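Local coordinates for protein proline dehydrogenase (Bradyrhizobium japonicum USDA 110, PDB 3HAZ) that probably oxidises proline to glutamate in two steps, with FAD in its proline dehydrogenase part and NAD in its aldehyde dehydrogenase part, at residues L797-V802 with H893-R898; A766-A771 with R904-I909. One frame throughout, in Å; residues are numbered along the deposited sequence.

Interaction 1: L797-V802 with H893-R898; sequences LRLLFV and HVVRYR
Arg798 O takes two hydrogen bonds from His893, one from the backbone and one from the ring. His893 N lies 3.0 Å from Arg798 O, above the carbonyl plane. His893 ND1 also lies 3.0 Å from Arg798 O, and the oxygen sits in the plane of the imidazole, at its edge. The ring gets there because CG is anti to the carbonyl carbon (chi1 -51°), which folds it back beside its own backbone N. Its other nitrogen, NE2, is hydrogen-bonded to His848, so both ring nitrogens are satisfied. With an alanine in its place, Arg798 O is likely to keep only the backbone bond, and His848 to lose its partner. The Arg798 guanidinium turns away, and its NH1 bonds to Gly791 O.

Four more backbone bonds follow. Leu800 N to His893 O is the shortest, at 2.7 Å. Val895 N then binds Leu800 O. Val802 N binds Val895 O, and Tyr897 N closes the row on Val802 O at 3.0 Å.

On one face, Phe801 CD1 meets Val895 CB at 3.9 Å, the two side chains lying side by side. On the other, Val802 CG1 meets Val894 CG1. The end of Arg896 leads away from strand 797-802 and forms salt bridges to Glu876 and Asp808. This is regular parallel pairing, in the sheet where 797-803 lies between 891-897 and 765-769. Strand 797-803 closely follows Cys794, the predicted active-site residue, as in the catalytic domain of aldehyde dehydrogenases.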
loop_
_atom_site.group_PDB
_atom_site.type_symbol
_atom_site.label_atom_id
_atom_site.label_comp_id
_atom_site.label_asym_id
_atom_site.label_seq_id
_atom_site.Cartn_x
_atom_site.Cartn_y
_atom_site.Cartn_z
ATOM N N LEU A 797 -15.136 -13.604 44.993
ATOM C CA LEU A 797 -14.633 -12.732 46.040
ATOM C C LEU A 797 -14.785 -13.388 47.412
ATOM O O LEU A 797 -15.880 -13.812 47.788
ATOM C CB LEU A 797 -15.381 -11.401 46.009
ATOM C CG LEU A 797 -15.049 -10.420 47.137
ATOM C CD1 LEU A 797 -13.555 -10.066 47.147
ATOM C CD2 LEU A 797 -15.895 -9.177 46.986
ATOM N N ARG A 798 -13.683 -13.465 48.156
ATOM C CA ARG A 798 -13.694 -14.054 49.491
ATOM C C ARG A 798 -13.345 -13.020 50.557
ATOM O O ARG A 798 -13.757 -13.147 51.712
ATOM C CB ARG A 798 -12.718 -15.238 49.578
ATOM C CG ARG A 798 -12.794 -16.203 48.404
ATOM C CD ARG A 798 -14.143 -16.901 48.351
ATOM N NE ARG A 798 -14.164 -17.994 47.377
ATOM C CZ ARG A 798 -15.261 -18.671 47.047
ATOM N NH1 ARG A 798 -15.198 -19.652 46.158
ATOM N NH2 ARG A 798 -16.428 -18.361 47.602
ATOM N N LEU A 799 -12.586 -11.998 50.171
ATOM C CA LEU A 799 -12.089 -11.029 51.140
ATOM C C LEU A 799 -12.166 -9.587 50.640
ATOM O O LEU A 799 -11.409 -9.189 49.761
ATOM C CB LEU A 799 -10.650 -11.370 51.527
ATOM C CG LEU A 799 -10.032 -10.496 52.616
ATOM C CD1 LEU A 799 -10.933 -10.471 53.839
ATOM C CD2 LEU A 799 -8.643 -11.005 52.976
ATOM N N LEU A 800 -13.076 -8.802 51.212
ATOM C CA LEU A 800 -13.199 -7.393 50.845
ATOM C C LEU A 800 -12.419 -6.497 51.798
ATOM O O LEU A 800 -12.648 -6.529 53.006
ATOM C CB LEU A 800 -14.671 -6.959 50.831
ATOM C CG LEU A 800 -14.963 -5.465 50.631
ATOM C CD1 LEU A 800 -14.546 -4.971 49.238
ATOM C CD2 LEU A 800 -16.434 -5.191 50.866
ATOM N N PHE A 801 -11.495 -5.709 51.250
ATOM C CA PHE A 801 -10.850 -4.636 52.000
ATOM C C PHE A 801 -11.552 -3.324 51.641
ATOM O O PHE A 801 -11.688 -2.992 50.466
ATOM C CB PHE A 801 -9.367 -4.522 51.641
ATOM C CG PHE A 801 -8.531 -5.700 52.064
ATOM C CD1 PHE A 801 -7.936 -5.735 53.321
ATOM C CD2 PHE A 801 -8.300 -6.756 51.190
ATOM C CE1 PHE A 801 -7.141 -6.800 53.702
ATOM C CE2 PHE A 801 -7.514 -7.828 51.570
ATOM C CZ PHE A 801 -6.930 -7.852 52.825
ATOM N N VAL A 802 -12.000 -2.586 52.649
ATOM C CA VAL A 802 -12.724 -1.338 52.426
ATOM C C VAL A 802 -12.193 -0.247 53.353
ATOM O O VAL A 802 -11.975 -0.493 54.540
ATOM C CB VAL A 802 -14.231 -1.520 52.674
ATOM C CG1 VAL A 802 -14.466 -2.117 54.060
ATOM C CG2 VAL A 802 -14.950 -0.184 52.529
ATOM N N HIS A 893 -15.875 -12.298 53.585
ATOM C CA HIS A 893 -15.141 -11.794 54.735
ATOM C C HIS A 893 -14.716 -10.362 54.431
ATOM O O HIS A 893 -14.318 -10.060 53.306
ATOM C CB HIS A 893 -13.920 -12.669 55.028
ATOM C CG HIS A 893 -14.235 -14.126 55.131
ATOM N ND1 HIS A 893 -14.376 -14.936 54.025
ATOM C CD2 HIS A 893 -14.453 -14.920 56.208
ATOM C CE1 HIS A 893 -14.657 -16.168 54.415
ATOM N NE2 HIS A 893 -14.710 -16.185 55.734
ATOM N N VAL A 894 -14.819 -9.482 55.429
ATOM C CA VAL A 894 -14.492 -8.070 55.245
ATOM C C VAL A 894 -13.485 -7.555 56.269
ATOM O O VAL A 894 -13.582 -7.845 57.460
ATOM C CB VAL A 894 -15.753 -7.182 55.319
ATOM C CG1 VAL A 894 -15.388 -5.721 55.072
ATOM C CG2 VAL A 894 -16.802 -7.658 54.322
ATOM N N VAL A 895 -12.519 -6.784 55.791
ATOM C CA VAL A 895 -11.574 -6.098 56.660
ATOM C C VAL A 895 -11.590 -4.602 56.310
ATOM O O VAL A 895 -11.459 -4.234 55.143
ATOM C CB VAL A 895 -10.145 -6.645 56.464
ATOM C CG1 VAL A 895 -9.133 -5.785 57.210
ATOM C CG2 VAL A 895 -10.062 -8.096 56.907
ATOM N N ARG A 896 -11.763 -3.735 57.303
ATOM C CA ARG A 896 -11.668 -2.301 57.032
ATOM C C ARG A 896 -10.244 -1.827 57.312
ATOM O O ARG A 896 -9.551 -2.406 58.142
ATOM C CB ARG A 896 -12.722 -1.498 57.817
ATOM C CG ARG A 896 -12.553 -1.478 59.332
ATOM C CD ARG A 896 -13.700 -0.722 59.988
ATOM N NE ARG A 896 -14.907 -1.539 60.070
ATOM C CZ ARG A 896 -16.144 -1.056 60.080
ATOM N NH1 ARG A 896 -17.176 -1.886 60.167
ATOM N NH2 ARG A 896 -16.354 0.255 60.003
ATOM N N TYR A 897 -9.792 -0.799 56.601
ATOM C CA TYR A 897 -8.407 -0.354 56.743
ATOM C C TYR A 897 -8.261 1.166 56.638
ATOM O O TYR A 897 -9.099 1.849 56.041
ATOM C CB TYR A 897 -7.497 -1.050 55.708
ATOM C CG TYR A 897 -7.691 -0.561 54.285
ATOM C CD1 TYR A 897 -6.805 0.354 53.714
ATOM C CD2 TYR A 897 -8.764 -1.001 53.520
ATOM C CE1 TYR A 897 -6.984 0.813 52.417
ATOM C CE2 TYR A 897 -8.952 -0.548 52.223
ATOM C CZ TYR A 897 -8.058 0.358 51.676
ATOM O OH TYR A 897 -8.244 0.814 50.390
ATOM N N ARG A 898 -7.181 1.679 57.223
ATOM C CA ARG A 898 -6.825 3.088 57.121
ATOM C C ARG A 898 -6.039 3.320 55.833
ATOM O O ARG A 898 -5.180 2.515 55.478
ATOM C CB ARG A 898 -5.995 3.515 58.335
#

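Interaction 2: A766-A771 with R904-I909; sequences AMIADA and RVLRAI
Ile768 and Ile909 meet through their terminal methyls, CD1 to CD1, at 3.8 Å. The two side chains run at a slant to each other. All contacts between the strand 766-769 and the helix 904-909 are of this apolar kind.

Ile768 carries most of them. Its CG1 is anti to the carbonyl carbon (chi1 -55°) and its chain is extended beyond that (chi2 175°), which sends CD1 out to the helix. There Ile768 CD1 also touches Val905 CG1 at 4.0 Å; the two side chains lie alongside, pointing opposite ways. Leu906 CD2 is a third neighbour of Ile768 CD1, at 4.2 Å. Ile768 CD1 therefore meets three helix residues. Ile909 also reaches Ala766: CG1 and CD1 of Ile909 each lie 4.1 Å from Ala766 CB.

Polar contacts across the pair are absent. Several backbone polar groups have partners within the helix or the sheet. Within the helix, Ile909 N bonds to Val905 O at 3.0 Å. In the sheet, Ala766 and Ile768 bond to Gly919, and Met767 bonds to Leu799 and Phe801. The strand and helix axes run nearly antiparallel, at 170° and 10.4 Å apart.

Phe801 and Tyr897 extend the same apolar layer. With no hydrogen bond to set direction, the fit of helix on sheet here rests on the shapes and burial of hydrocarbon side chains.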
loop_
_atom_site.group_PDB
_atom_site.type_symbol
_atom_site.label_atom_id
_atom_site.label_comp_id
_atom_site.label_asym_id
_atom_site.label_seq_id
_atom_site.Cartn_x
_atom_site.Cartn_y
_atom_site.Cartn_z
ATOM N N ALA A 766 -9.315 -11.377 46.855
ATOM C CA ALA A 766 -9.584 -10.129 47.556
ATOM C C ALA A 766 -10.146 -9.077 46.620
ATOM O O ALA A 766 -9.985 -9.156 45.400
ATOM C CB ALA A 766 -8.304 -9.602 48.208
ATOM N N MET A 767 -10.813 -8.092 47.208
ATOM C CA MET A 767 -11.139 -6.856 46.517
ATOM C C MET A 767 -10.686 -5.687 47.382
ATOM O O MET A 767 -10.834 -5.716 48.600
ATOM C CB MET A 767 -12.637 -6.737 46.236
ATOM C CG MET A 767 -13.026 -5.369 45.674
ATOM S SD MET A 767 -14.781 -5.193 45.296
ATOM C CE MET A 767 -14.949 -6.235 43.845
ATOM N N ILE A 768 -10.122 -4.665 46.750
ATOM C CA ILE A 768 -9.778 -3.444 47.461
ATOM C C ILE A 768 -10.682 -2.319 46.970
ATOM O O ILE A 768 -10.729 -2.024 45.773
ATOM C CB ILE A 768 -8.305 -3.062 47.252
ATOM C CG1 ILE A 768 -7.391 -4.227 47.649
ATOM C CG2 ILE A 768 -7.960 -1.803 48.039
ATOM C CD1 ILE A 768 -5.920 -3.975 47.349
ATOM N N ALA A 769 -11.433 -1.726 47.892
ATOM C CA ALA A 769 -12.296 -0.594 47.564
ATOM C C ALA A 769 -11.931 0.619 48.424
ATOM O O ALA A 769 -11.953 0.530 49.654
ATOM C CB ALA A 769 -13.769 -0.970 47.760
ATOM N N ASP A 770 -11.586 1.738 47.785
ATOM C CA ASP A 770 -11.276 2.965 48.527
ATOM C C ASP A 770 -12.463 3.920 48.530
ATOM O O ASP A 770 -13.504 3.614 47.950
ATOM C CB ASP A 770 -9.987 3.642 48.014
ATOM C CG ASP A 770 -10.129 4.240 46.620
ATOM O OD1 ASP A 770 -11.249 4.595 46.194
ATOM O OD2 ASP A 770 -9.087 4.382 45.949
ATOM N N ALA A 771 -12.306 5.070 49.182
ATOM C CA ALA A 771 -13.433 5.975 49.405
ATOM C C ALA A 771 -13.856 6.781 48.179
ATOM O O ALA A 771 -14.848 7.515 48.236
ATOM C CB ALA A 771 -13.156 6.904 50.590
ATOM N N ARG A 904 0.007 -2.582 54.254
ATOM C CA ARG A 904 -0.415 -3.681 55.113
ATOM C C ARG A 904 -1.420 -4.577 54.391
ATOM O O ARG A 904 -1.356 -5.807 54.494
ATOM C CB ARG A 904 -1.031 -3.125 56.402
ATOM C CG ARG A 904 -0.982 -4.068 57.589
ATOM C CD ARG A 904 -0.910 -3.288 58.895
ATOM N NE ARG A 904 -2.213 -3.099 59.530
ATOM C CZ ARG A 904 -2.454 -2.207 60.488
ATOM N NH1 ARG A 904 -3.666 -2.110 61.022
ATOM N NH2 ARG A 904 -1.483 -1.405 60.909
ATOM N N VAL A 905 -2.345 -3.953 53.661
ATOM C CA VAL A 905 -3.362 -4.685 52.913
ATOM C C VAL A 905 -2.721 -5.539 51.825
ATOM O O VAL A 905 -3.084 -6.695 51.634
ATOM C CB VAL A 905 -4.369 -3.730 52.249
ATOM C CG1 VAL A 905 -5.231 -4.479 51.234
ATOM C CG2 VAL A 905 -5.232 -3.038 53.309
ATOM N N LEU A 906 -1.769 -4.948 51.115
ATOM C CA LEU A 906 -1.070 -5.630 50.039
ATOM C C LEU A 906 -0.212 -6.785 50.565
ATOM O O LEU A 906 -0.164 -7.849 49.952
ATOM C CB LEU A 906 -0.240 -4.628 49.238
ATOM C CG LEU A 906 -1.080 -3.583 48.494
ATOM C CD1 LEU A 906 -0.240 -2.389 48.066
ATOM C CD2 LEU A 906 -1.775 -4.214 47.301
ATOM N N ARG A 907 0.446 -6.584 51.706
ATOM C CA ARG A 907 1.164 -7.679 52.355
ATOM C C ARG A 907 0.202 -8.795 52.756
ATOM O O ARG A 907 0.495 -9.970 52.570
ATOM C CB ARG A 907 1.931 -7.194 53.586
ATOM C CG ARG A 907 3.110 -6.289 53.280
ATOM C CD ARG A 907 4.062 -6.228 54.465
ATOM N NE ARG A 907 4.975 -5.088 54.392
ATOM C CZ ARG A 907 4.848 -3.981 55.119
ATOM N NH1 ARG A 907 3.846 -3.862 55.982
ATOM N NH2 ARG A 907 5.724 -2.994 54.986
ATOM N N ALA A 908 -0.946 -8.425 53.315
ATOM C CA ALA A 908 -1.965 -9.408 53.680
ATOM C C ALA A 908 -2.388 -10.260 52.477
ATOM O O ALA A 908 -2.643 -11.454 52.605
ATOM C CB ALA A 908 -3.173 -8.716 54.286
ATOM N N ILE A 909 -2.473 -9.640 51.307
ATOM C CA ILE A 909 -2.866 -10.369 50.111
ATOM C C ILE A 909 -1.729 -11.277 49.637
ATOM O O ILE A 909 -1.955 -12.428 49.258
ATOM C CB ILE A 909 -3.295 -9.412 48.984
ATOM C CG1 ILE A 909 -4.531 -8.617 49.407
ATOM C CG2 ILE A 909 -3.588 -10.184 47.700
ATOM C CD1 ILE A 909 -4.847 -7.438 48.488
#

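In the fold
From the N terminus, strand 765-769 comes first, then strand 797-803, strand 891-897 and helix 902-911. Interaction 1 joins the second and third of these and closes a loop of 90 residues. Interaction 2 joins the first to the last across 132 residues. Interaction 1 is thus nested inside the loop of interaction 2. The two do not cross. Strand 765-769 lies next to 797-803 in one sheet, and 797-803 next to 891-897. The centres of interactions 1 and 2 are about 7 Å apart. Together they tie three neighbouring strands to the helix that follows the last of them, all within the aldehyde dehydrogenase part of the chain.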